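Local structure of lipoprotein (Colwellia psychrerythraea, 3O0Y) at residues 139-144 and 546-551; 122-127 and 191-196; 195-200 and 270-275. The protein is of unknown function but is a putative lipoprotein whose family belongs to a peptidase clan, so a peptidase-like activity is possible though not established. All coordinates share one frame; numbering follows the deposited sequence.

Contact 1: residues 139-144 and 546-551; sequences NQINGP and YMAWPG
The indole of Trp549 is met on one face by Ile141 and at its N-H edge by Asn142, and this is where the contact is tight. With CG1 anti to the backbone N (chi1 -178°), Ile141 lays CD1 over the six-membered ring, 3.9 Å from its centroid, a CH-pi contact; CG2 lies over the same face, nearer NE1. A branched chain suits the place because two of its carbons can share one flat surface. In the ring plane, Trp549 NE1 gives a nearly straight bond to Asn142 OD1 (3.0 Å, 165° at the hydrogen), arriving from above the carbonyl plane. Asn139 ND2 reaches the same oxygen from the opposite face at 3.2 Å, so two bonds grip OD1 of buried Asn142. Asn139 OD1 accepts from Ile141 N, an Asx turn, and from Asn142 N, which extends it to an Asx motif. Around buried Ala548 the fit is looser: Ile141 CG2 stands 4.1 Å from Ala548 CB, and Gln140, partly exposed to solvent, touches that methyl through OE1 at 3.7 Å. The contact joins the loop before helix 144-154 to the end of helix 536-548, with Thr199 of helix 197-210 against Gln140 and Trp130 edge-to-face with Trp549.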
loop_
_atom_site.group_PDB
_atom_site.type_symbol
_atom_site.label_atom_id
_atom_site.label_comp_id
_atom_site.label_asym_id
_atom_site.label_seq_id
_atom_site.Cartn_x
_atom_site.Cartn_y
_atom_site.Cartn_z
ATOM N N ASN A 139 -11.417 10.520 -3.689
ATOM C CA ASN A 139 -10.343 10.698 -4.636
ATOM C C ASN A 139 -10.420 9.557 -5.669
ATOM O O ASN A 139 -11.343 8.766 -5.658
ATOM C CB ASN A 139 -8.987 10.783 -3.920
ATOM C CG ASN A 139 -8.538 9.459 -3.299
ATOM O OD1 ASN A 139 -8.247 8.524 -4.032
ATOM N ND2 ASN A 139 -8.481 9.375 -1.973
ATOM N N GLN A 140 -9.544 9.594 -6.650
ATOM C CA GLN A 140 -9.595 8.643 -7.759
ATOM C C GLN A 140 -8.992 7.251 -7.533
ATOM O O GLN A 140 -9.164 6.405 -8.355
ATOM C CB GLN A 140 -8.909 9.312 -8.987
ATOM C CG GLN A 140 -7.393 9.059 -9.169
ATOM C CD GLN A 140 -6.477 9.825 -8.161
ATOM O OE1 GLN A 140 -6.948 10.563 -7.288
ATOM N NE2 GLN A 140 -5.171 9.570 -8.250
ATOM N N ILE A 141 -8.191 7.067 -6.505
ATOM C CA ILE A 141 -7.367 5.903 -6.315
ATOM C C ILE A 141 -7.787 5.069 -5.108
ATOM O O ILE A 141 -7.746 3.861 -5.200
ATOM C CB ILE A 141 -5.850 6.229 -6.329
ATOM C CG1 ILE A 141 -4.965 4.989 -6.187
ATOM C CG2 ILE A 141 -5.448 7.260 -5.239
ATOM C CD1 ILE A 141 -3.469 5.243 -6.593
ATOM N N ASN A 142 -8.102 5.676 -3.960
ATOM C CA ASN A 142 -8.555 4.905 -2.780
ATOM C C ASN A 142 -9.533 5.723 -1.940
ATOM O O ASN A 142 -10.199 6.598 -2.447
ATOM C CB ASN A 142 -7.368 4.365 -1.944
ATOM C CG ASN A 142 -6.656 5.462 -1.155
ATOM O OD1 ASN A 142 -6.769 6.680 -1.478
ATOM N ND2 ASN A 142 -5.946 5.042 -0.101
ATOM N N GLY A 143 -9.611 5.441 -0.656
ATOM C CA GLY A 143 -10.640 6.037 0.176
ATOM C C GLY A 143 -11.809 5.078 0.295
ATOM O O GLY A 143 -11.892 4.099 -0.442
ATOM N N PRO A 144 -12.736 5.383 1.229
ATOM C CA PRO A 144 -13.740 4.364 1.631
ATOM C C PRO A 144 -14.630 3.909 0.468
ATOM O O PRO A 144 -15.013 2.731 0.405
ATOM C CB PRO A 144 -14.510 5.042 2.753
ATOM C CG PRO A 144 -14.034 6.504 2.767
ATOM C CD PRO A 144 -12.694 6.535 2.123
ATOM N N TYR A 546 0.349 10.470 -6.965
ATOM C CA TYR A 546 1.265 11.228 -6.061
ATOM C C TYR A 546 0.570 12.468 -5.568
ATOM O O TYR A 546 0.721 12.913 -4.407
ATOM C CB TYR A 546 2.590 11.590 -6.715
ATOM C CG TYR A 546 3.327 10.388 -7.291
ATOM C CD1 TYR A 546 3.133 9.111 -6.832
ATOM C CD2 TYR A 546 4.156 10.559 -8.356
ATOM C CE1 TYR A 546 3.800 8.052 -7.445
ATOM C CE2 TYR A 546 4.822 9.489 -8.962
ATOM C CZ TYR A 546 4.615 8.275 -8.525
ATOM O OH TYR A 546 5.290 7.239 -9.217
ATOM N N MET A 547 -0.240 13.024 -6.452
ATOM C CA MET A 547 -1.031 14.240 -6.126
ATOM C C MET A 547 -2.056 13.943 -5.010
ATOM O O MET A 547 -2.266 14.765 -4.155
ATOM C CB MET A 547 -1.749 14.806 -7.353
ATOM C CG MET A 547 -0.860 15.462 -8.430
ATOM S SD MET A 547 -1.648 15.754 -10.090
ATOM C CE MET A 547 -3.131 16.691 -9.508
ATOM N N ALA A 548 -2.637 12.748 -4.992
ATOM C CA ALA A 548 -3.648 12.325 -3.987
ATOM C C ALA A 548 -3.009 11.831 -2.715
ATOM O O ALA A 548 -3.657 11.836 -1.671
ATOM C CB ALA A 548 -4.548 11.173 -4.572
ATOM N N TRP A 549 -1.776 11.308 -2.814
ATOM C CA TRP A 549 -1.026 10.689 -1.694
ATOM C C TRP A 549 0.315 11.359 -1.410
ATOM O O TRP A 549 1.356 10.745 -1.482
ATOM C CB TRP A 549 -0.736 9.215 -1.983
ATOM C CG TRP A 549 -1.874 8.314 -2.076
ATOM C CD1 TRP A 549 -3.168 8.536 -1.689
ATOM C CD2 TRP A 549 -1.832 6.946 -2.520
ATOM N NE1 TRP A 549 -3.930 7.421 -1.916
ATOM C CE2 TRP A 549 -3.137 6.435 -2.434
ATOM C CE3 TRP A 549 -0.824 6.120 -3.015
ATOM C CZ2 TRP A 549 -3.449 5.140 -2.816
ATOM C CZ3 TRP A 549 -1.132 4.849 -3.423
ATOM C CH2 TRP A 549 -2.430 4.351 -3.286
ATOM N N PRO A 550 0.330 12.665 -1.129
ATOM C CA PRO A 550 1.587 13.316 -0.851
ATOM C C PRO A 550 2.478 12.627 0.162
ATOM O O PRO A 550 2.062 12.276 1.259
ATOM C CB PRO A 550 1.183 14.716 -0.345
ATOM C CG PRO A 550 -0.237 14.777 -0.459
ATOM C CD PRO A 550 -0.807 13.423 -0.665
ATOM N N GLY A 551 3.728 12.422 -0.259
ATOM C CA GLY A 551 4.784 11.820 0.530
ATOM C C GLY A 551 4.931 10.326 0.443
ATOM O O GLY A 551 6.011 9.785 0.800
#

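Contact 2: residues 122-127 and 191-196; sequences FNIGYI and QNWLPS
Ile124 and Trp193 stand roughly perpendicular, the isoleucine over one face of the indole. Its CG1 is centred 3.6 Å from the centroid of the five-membered ring, only 17° off the normal, a CH-pi contact; Ile124 CB and CG2 lie near Trp193 CG, and Ile124 CD1 reaches Trp193 CZ2. Trp193 holds its ring under this branched chain by placing CG anti to the backbone N (chi1 -175°). Phe122 is also set nearly square to the indole, bringing the edge of its own ring, through CE1, to within 4.1 Å of Trp193 CZ3. With an alanine at Trp193, the face under Ile124 would be lost and a gap would probably open there, leaving the carbonyl of Pro135, which accepts from NE1, without its donor. Beside this apolar pairing, Asn123 and Gln191 reach toward each other from the two segments with their amide planes 39° apart. Gln191 NE2 donates to a lone pair of Asn123 OD1 at 3.0 Å, and a water that accepts from Asn123 N at 3.1 Å probably donates to Gln191 OE1. The chemistry is therefore divided: aliphatic-on-aromatic contact in the buried part, and polar amides with a water at the more exposed edge, where such groups are suited.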
loop_
_atom_site.group_PDB
_atom_site.type_symbol
_atom_site.label_atom_id
_atom_site.label_comp_id
_atom_site.label_asym_id
_atom_site.label_seq_id
_atom_site.Cartn_x
_atom_site.Cartn_y
_atom_site.Cartn_z
ATOM N N PHE A 122 -4.364 19.221 12.069
ATOM C CA PHE A 122 -5.212 19.042 10.901
ATOM C C PHE A 122 -6.404 18.113 11.221
ATOM O O PHE A 122 -6.197 16.893 11.474
ATOM C CB PHE A 122 -4.408 18.422 9.765
ATOM C CG PHE A 122 -3.341 19.339 9.197
ATOM C CD1 PHE A 122 -3.553 20.033 8.022
ATOM C CD2 PHE A 122 -2.145 19.581 9.918
ATOM C CE1 PHE A 122 -2.569 20.926 7.529
ATOM C CE2 PHE A 122 -1.196 20.466 9.440
ATOM C CZ PHE A 122 -1.393 21.112 8.221
ATOM N N ASN A 123 -7.620 18.618 11.104
ATOM C CA ASN A 123 -8.797 17.792 11.228
ATOM C C ASN A 123 -9.387 17.324 9.909
ATOM O O ASN A 123 -10.364 16.562 9.905
ATOM C CB ASN A 123 -9.852 18.465 12.079
ATOM C CG ASN A 123 -10.488 19.623 11.396
ATOM O OD1 ASN A 123 -9.980 20.119 10.429
ATOM N ND2 ASN A 123 -11.621 20.095 11.937
ATOM N N ILE A 124 -8.740 17.726 8.812
ATOM C CA ILE A 124 -9.145 17.367 7.466
ATOM C C ILE A 124 -8.854 15.930 7.079
ATOM O O ILE A 124 -8.209 15.174 7.829
ATOM C CB ILE A 124 -8.542 18.367 6.421
ATOM C CG1 ILE A 124 -6.984 18.491 6.486
ATOM C CG2 ILE A 124 -9.108 19.784 6.650
ATOM C CD1 ILE A 124 -6.128 17.194 6.449
ATOM N N GLY A 125 -9.398 15.531 5.938
ATOM C CA GLY A 125 -9.137 14.190 5.447
ATOM C C GLY A 125 -9.773 13.073 6.243
ATOM O O GLY A 125 -10.807 13.260 6.896
ATOM N N TYR A 126 -9.120 11.916 6.258
ATOM C CA TYR A 126 -9.654 10.767 6.968
ATOM C C TYR A 126 -8.463 9.910 7.342
ATOM O O TYR A 126 -7.440 10.009 6.689
ATOM C CB TYR A 126 -10.656 9.960 6.109
ATOM C CG TYR A 126 -10.012 9.142 4.994
ATOM C CD1 TYR A 126 -9.702 7.807 5.174
ATOM C CD2 TYR A 126 -9.568 9.748 3.821
ATOM C CE1 TYR A 126 -9.083 7.073 4.174
ATOM C CE2 TYR A 126 -8.953 8.987 2.792
ATOM C CZ TYR A 126 -8.668 7.669 3.009
ATOM O OH TYR A 126 -7.960 6.914 2.058
ATOM N N ILE A 127 -8.602 9.102 8.401
ATOM C CA ILE A 127 -7.545 8.154 8.825
ATOM C C ILE A 127 -7.664 6.840 8.084
ATOM O O ILE A 127 -8.719 6.192 8.109
ATOM C CB ILE A 127 -7.573 7.861 10.324
ATOM C CG1 ILE A 127 -7.440 9.168 11.150
ATOM C CG2 ILE A 127 -6.485 6.852 10.701
ATOM C CD1 ILE A 127 -6.222 10.044 10.735
ATOM N N GLN A 191 -13.295 24.783 5.167
ATOM C CA GLN A 191 -11.974 25.267 5.568
ATOM C C GLN A 191 -11.023 25.469 4.387
ATOM O O GLN A 191 -9.807 25.528 4.595
ATOM C CB GLN A 191 -11.286 24.170 6.375
ATOM C CG GLN A 191 -11.698 24.026 7.737
ATOM C CD GLN A 191 -10.991 22.814 8.379
ATOM O OE1 GLN A 191 -9.759 22.794 8.488
ATOM N NE2 GLN A 191 -11.768 21.868 8.856
ATOM N N ASN A 192 -11.539 25.441 3.163
ATOM C CA ASN A 192 -10.744 25.583 1.952
ATOM C C ASN A 192 -9.740 24.440 1.733
ATOM O O ASN A 192 -8.735 24.600 1.081
ATOM C CB ASN A 192 -9.974 26.882 1.956
ATOM C CG ASN A 192 -10.913 28.086 1.911
ATOM O OD1 ASN A 192 -11.864 28.140 1.096
ATOM N ND2 ASN A 192 -10.653 29.049 2.774
ATOM N N TRP A 193 -10.089 23.280 2.236
ATOM C CA TRP A 193 -9.301 22.095 1.957
ATOM C C TRP A 193 -10.108 21.207 1.000
ATOM O O TRP A 193 -11.138 20.617 1.378
ATOM C CB TRP A 193 -9.058 21.366 3.265
ATOM C CG TRP A 193 -8.150 20.180 3.118
ATOM C CD1 TRP A 193 -8.480 18.943 2.684
ATOM C CD2 TRP A 193 -6.745 20.173 3.371
ATOM N NE1 TRP A 193 -7.343 18.136 2.686
ATOM C CE2 TRP A 193 -6.268 18.893 3.068
ATOM C CE3 TRP A 193 -5.841 21.134 3.806
ATOM C CZ2 TRP A 193 -4.936 18.545 3.252
ATOM C CZ3 TRP A 193 -4.533 20.805 3.972
ATOM C CH2 TRP A 193 -4.072 19.527 3.654
ATOM N N LEU A 194 -9.652 21.143 -0.248
ATOM C CA LEU A 194 -10.298 20.271 -1.225
ATOM C C LEU A 194 -9.388 19.846 -2.338
ATOM O O LEU A 194 -8.377 20.424 -2.541
ATOM C CB LEU A 194 -11.585 20.862 -1.795
ATOM C CG LEU A 194 -11.752 22.307 -2.236
ATOM C CD1 LEU A 194 -10.471 23.001 -2.488
ATOM C CD2 LEU A 194 -12.782 22.304 -3.411
ATOM N N PRO A 195 -9.787 18.812 -3.060
ATOM C CA PRO A 195 -8.815 18.258 -4.008
ATOM C C PRO A 195 -8.594 19.225 -5.179
ATOM O O PRO A 195 -9.459 20.075 -5.471
ATOM C CB PRO A 195 -9.486 16.954 -4.451
ATOM C CG PRO A 195 -10.526 16.677 -3.384
ATOM C CD PRO A 195 -11.032 18.025 -3.054
ATOM N N SER A 196 -7.487 19.057 -5.894
ATOM C CA SER A 196 -7.329 19.639 -7.186
ATOM C C SER A 196 -8.439 19.178 -8.123
ATOM O O SER A 196 -9.108 18.150 -7.900
ATOM C CB SER A 196 -6.005 19.341 -7.824
ATOM O OG SER A 196 -6.005 17.973 -8.260
HETATM O O HOH W 1 -7.414 21.504 9.915
#

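Contact 3: residues 195-200 and 270-275; sequences PSKVTL and SEARSE
The loop 270-275 passes across the start of helix 197-210, with the CA atoms of Ser196 and Arg273 4.6 Å apart. Ser196 is the N-cap residue, and its carbonyl opens the helix by accepting from Leu200 N. The N-H groups of a first helical turn have no partner within their own helix, and here the loop supplies one: Lys197 N donates to Arg273 O at 2.9 Å and 165°. Ala272 is the side chain at the middle of the contact. Its CB lies 3.2 Å from Pro195 O and 4.0 Å from Leu200 CD2, with Lys197 CG also alongside, and so small a residue suits a spot where backbone and side chains close in together. Leu200 goes on to pack against Ser265 and Leu268 of helix 236-268. Lys197 runs nearly extended along the loop and then bends at its last torsion (chi4 -59°), which carries NZ to Ala272 O at 3.0 Å. The ammonium also donates to Leu269 O, just past the end of helix 236-268, where the carbonyls probably help to keep it charged. The CB of Arg273 points away from the helix start, and NH2 at the end of its chain is bonded to Asn192 O. Two waters also bridge the segments. One links Val198 N to Ser274 O, so a second first-turn N-H is also answered from the loop. The other accepts from Lys197 NZ at 2.8 Å and donates to Ser270 O at 2.9 Å.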
loop_
_atom_site.group_PDB
_atom_site.type_symbol
_atom_site.label_atom_id
_atom_site.label_comp_id
_atom_site.label_asym_id
_atom_site.label_seq_id
_atom_site.Cartn_x
_atom_site.Cartn_y
_atom_site.Cartn_z
ATOM N N PRO A 195 -9.787 18.812 -3.060
ATOM C CA PRO A 195 -8.815 18.258 -4.008
ATOM C C PRO A 195 -8.594 19.225 -5.179
ATOM O O PRO A 195 -9.459 20.075 -5.471
ATOM C CB PRO A 195 -9.486 16.954 -4.451
ATOM C CG PRO A 195 -10.526 16.677 -3.384
ATOM C CD PRO A 195 -11.032 18.025 -3.054
ATOM N N SER A 196 -7.487 19.057 -5.894
ATOM C CA SER A 196 -7.329 19.639 -7.186
ATOM C C SER A 196 -8.439 19.178 -8.123
ATOM O O SER A 196 -9.108 18.150 -7.900
ATOM C CB SER A 196 -6.005 19.341 -7.824
ATOM O OG SER A 196 -6.005 17.973 -8.260
ATOM N N LYS A 197 -8.656 19.981 -9.174
ATOM C CA LYS A 197 -9.663 19.631 -10.192
ATOM C C LYS A 197 -9.425 18.255 -10.782
ATOM O O LYS A 197 -10.338 17.459 -10.884
ATOM C CB LYS A 197 -9.689 20.675 -11.315
ATOM C CG LYS A 197 -10.295 22.029 -10.876
ATOM C CD LYS A 197 -10.384 23.075 -12.024
ATOM C CE LYS A 197 -10.741 24.500 -11.529
ATOM N NZ LYS A 197 -12.078 24.602 -10.778
ATOM N N VAL A 198 -8.169 17.954 -11.095
ATOM C CA VAL A 198 -7.774 16.667 -11.645
ATOM C C VAL A 198 -8.165 15.504 -10.703
ATOM O O VAL A 198 -8.656 14.440 -11.172
ATOM C CB VAL A 198 -6.287 16.700 -12.051
ATOM C CG1 VAL A 198 -5.714 15.256 -12.236
ATOM C CG2 VAL A 198 -6.056 17.485 -13.355
ATOM N N THR A 199 -7.895 15.669 -9.419
ATOM C CA THR A 199 -8.175 14.614 -8.433
ATOM C C THR A 199 -9.677 14.435 -8.300
ATOM O O THR A 199 -10.168 13.317 -8.365
ATOM C CB THR A 199 -7.586 14.932 -7.058
ATOM O OG1 THR A 199 -6.166 15.067 -7.201
ATOM C CG2 THR A 199 -7.937 13.840 -5.997
ATOM N N LEU A 200 -10.409 15.536 -8.175
ATOM C CA LEU A 200 -11.842 15.473 -8.108
ATOM C C LEU A 200 -12.495 14.889 -9.376
ATOM O O LEU A 200 -13.465 14.131 -9.280
ATOM C CB LEU A 200 -12.403 16.842 -7.730
ATOM C CG LEU A 200 -13.752 16.941 -7.046
ATOM C CD1 LEU A 200 -13.908 16.027 -5.818
ATOM C CD2 LEU A 200 -13.963 18.396 -6.650
ATOM N N SER A 270 -16.104 23.565 -9.099
ATOM C CA SER A 270 -15.798 24.954 -9.395
ATOM C C SER A 270 -14.877 25.612 -8.362
ATOM O O SER A 270 -14.154 26.557 -8.700
ATOM C CB SER A 270 -17.095 25.738 -9.562
ATOM O OG SER A 270 -17.866 25.630 -8.382
ATOM N N GLU A 271 -14.855 25.090 -7.134
ATOM C CA GLU A 271 -13.989 25.607 -6.086
ATOM C C GLU A 271 -12.634 24.865 -6.080
ATOM O O GLU A 271 -11.653 25.362 -5.514
ATOM C CB GLU A 271 -14.644 25.450 -4.695
ATOM C CG GLU A 271 -15.943 26.217 -4.425
ATOM C CD GLU A 271 -16.784 25.537 -3.320
ATOM O OE1 GLU A 271 -16.240 25.203 -2.218
ATOM O OE2 GLU A 271 -17.999 25.326 -3.564
ATOM N N ALA A 272 -12.605 23.688 -6.698
ATOM C CA ALA A 272 -11.398 22.857 -6.691
ATOM C C ALA A 272 -10.248 23.585 -7.375
ATOM O O ALA A 272 -10.444 24.382 -8.273
ATOM C CB ALA A 272 -11.654 21.541 -7.332
ATOM N N ARG A 273 -9.010 23.347 -6.958
ATOM C CA ARG A 273 -7.947 24.204 -7.515
ATOM C C ARG A 273 -7.309 23.655 -8.772
ATOM O O ARG A 273 -7.191 22.436 -8.966
ATOM C CB ARG A 273 -6.897 24.472 -6.446
ATOM C CG ARG A 273 -7.473 25.281 -5.263
ATOM C CD ARG A 273 -6.334 25.854 -4.352
ATOM N NE ARG A 273 -6.760 26.316 -3.019
ATOM C CZ ARG A 273 -7.086 25.496 -2.012
ATOM N NH1 ARG A 273 -7.136 24.203 -2.218
ATOM N NH2 ARG A 273 -7.363 25.978 -0.809
ATOM N N SER A 274 -6.797 24.547 -9.616
ATOM C CA SER A 274 -6.035 24.086 -10.771
ATOM C C SER A 274 -4.625 23.638 -10.378
ATOM O O SER A 274 -4.022 22.809 -11.062
ATOM C CB SER A 274 -6.001 25.163 -11.860
ATOM O OG SER A 274 -5.458 26.316 -11.289
ATOM N N GLU A 275 -4.088 24.180 -9.282
ATOM C CA GLU A 275 -2.786 23.734 -8.808
ATOM C C GLU A 275 -2.746 22.237 -8.415
ATOM O O GLU A 275 -3.698 21.725 -7.814
ATOM C CB GLU A 275 -2.394 24.544 -7.596
ATOM C CG GLU A 275 -2.152 25.998 -7.942
ATOM C CD GLU A 275 -3.391 26.867 -7.877
ATOM O OE1 GLU A 275 -4.511 26.387 -7.601
ATOM O OE2 GLU A 275 -3.177 28.079 -8.049
HETATM O O HOH W 2 -12.448 27.363 -10.939
HETATM O O HOH W 3 -6.132 20.324 -11.224
#

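How the contacts relate
From the N terminus, 122-127 comes first, and contact 2 closes its loop when the chain returns at 191-196 after helices 144-154, 161-172 and 174-190. Segment 139-144 lies inside that loop but finds its partner only at 546-551, so contacts 1 and 2 cross. Contact 3 starts on Pro195 and Ser196, which it shares with contact 2, and closes at 270-275; it is nested within the long loop of contact 1. Contact 2 ties the chain leading into strand 126-128 to the linker before helix 197-210, contact 3 ties the start of that helix to the loop after helix 236-268, and contact 1 brings in the end of helix 536-548. Met547 touches Ser196, and Tyr126 touches Asn142.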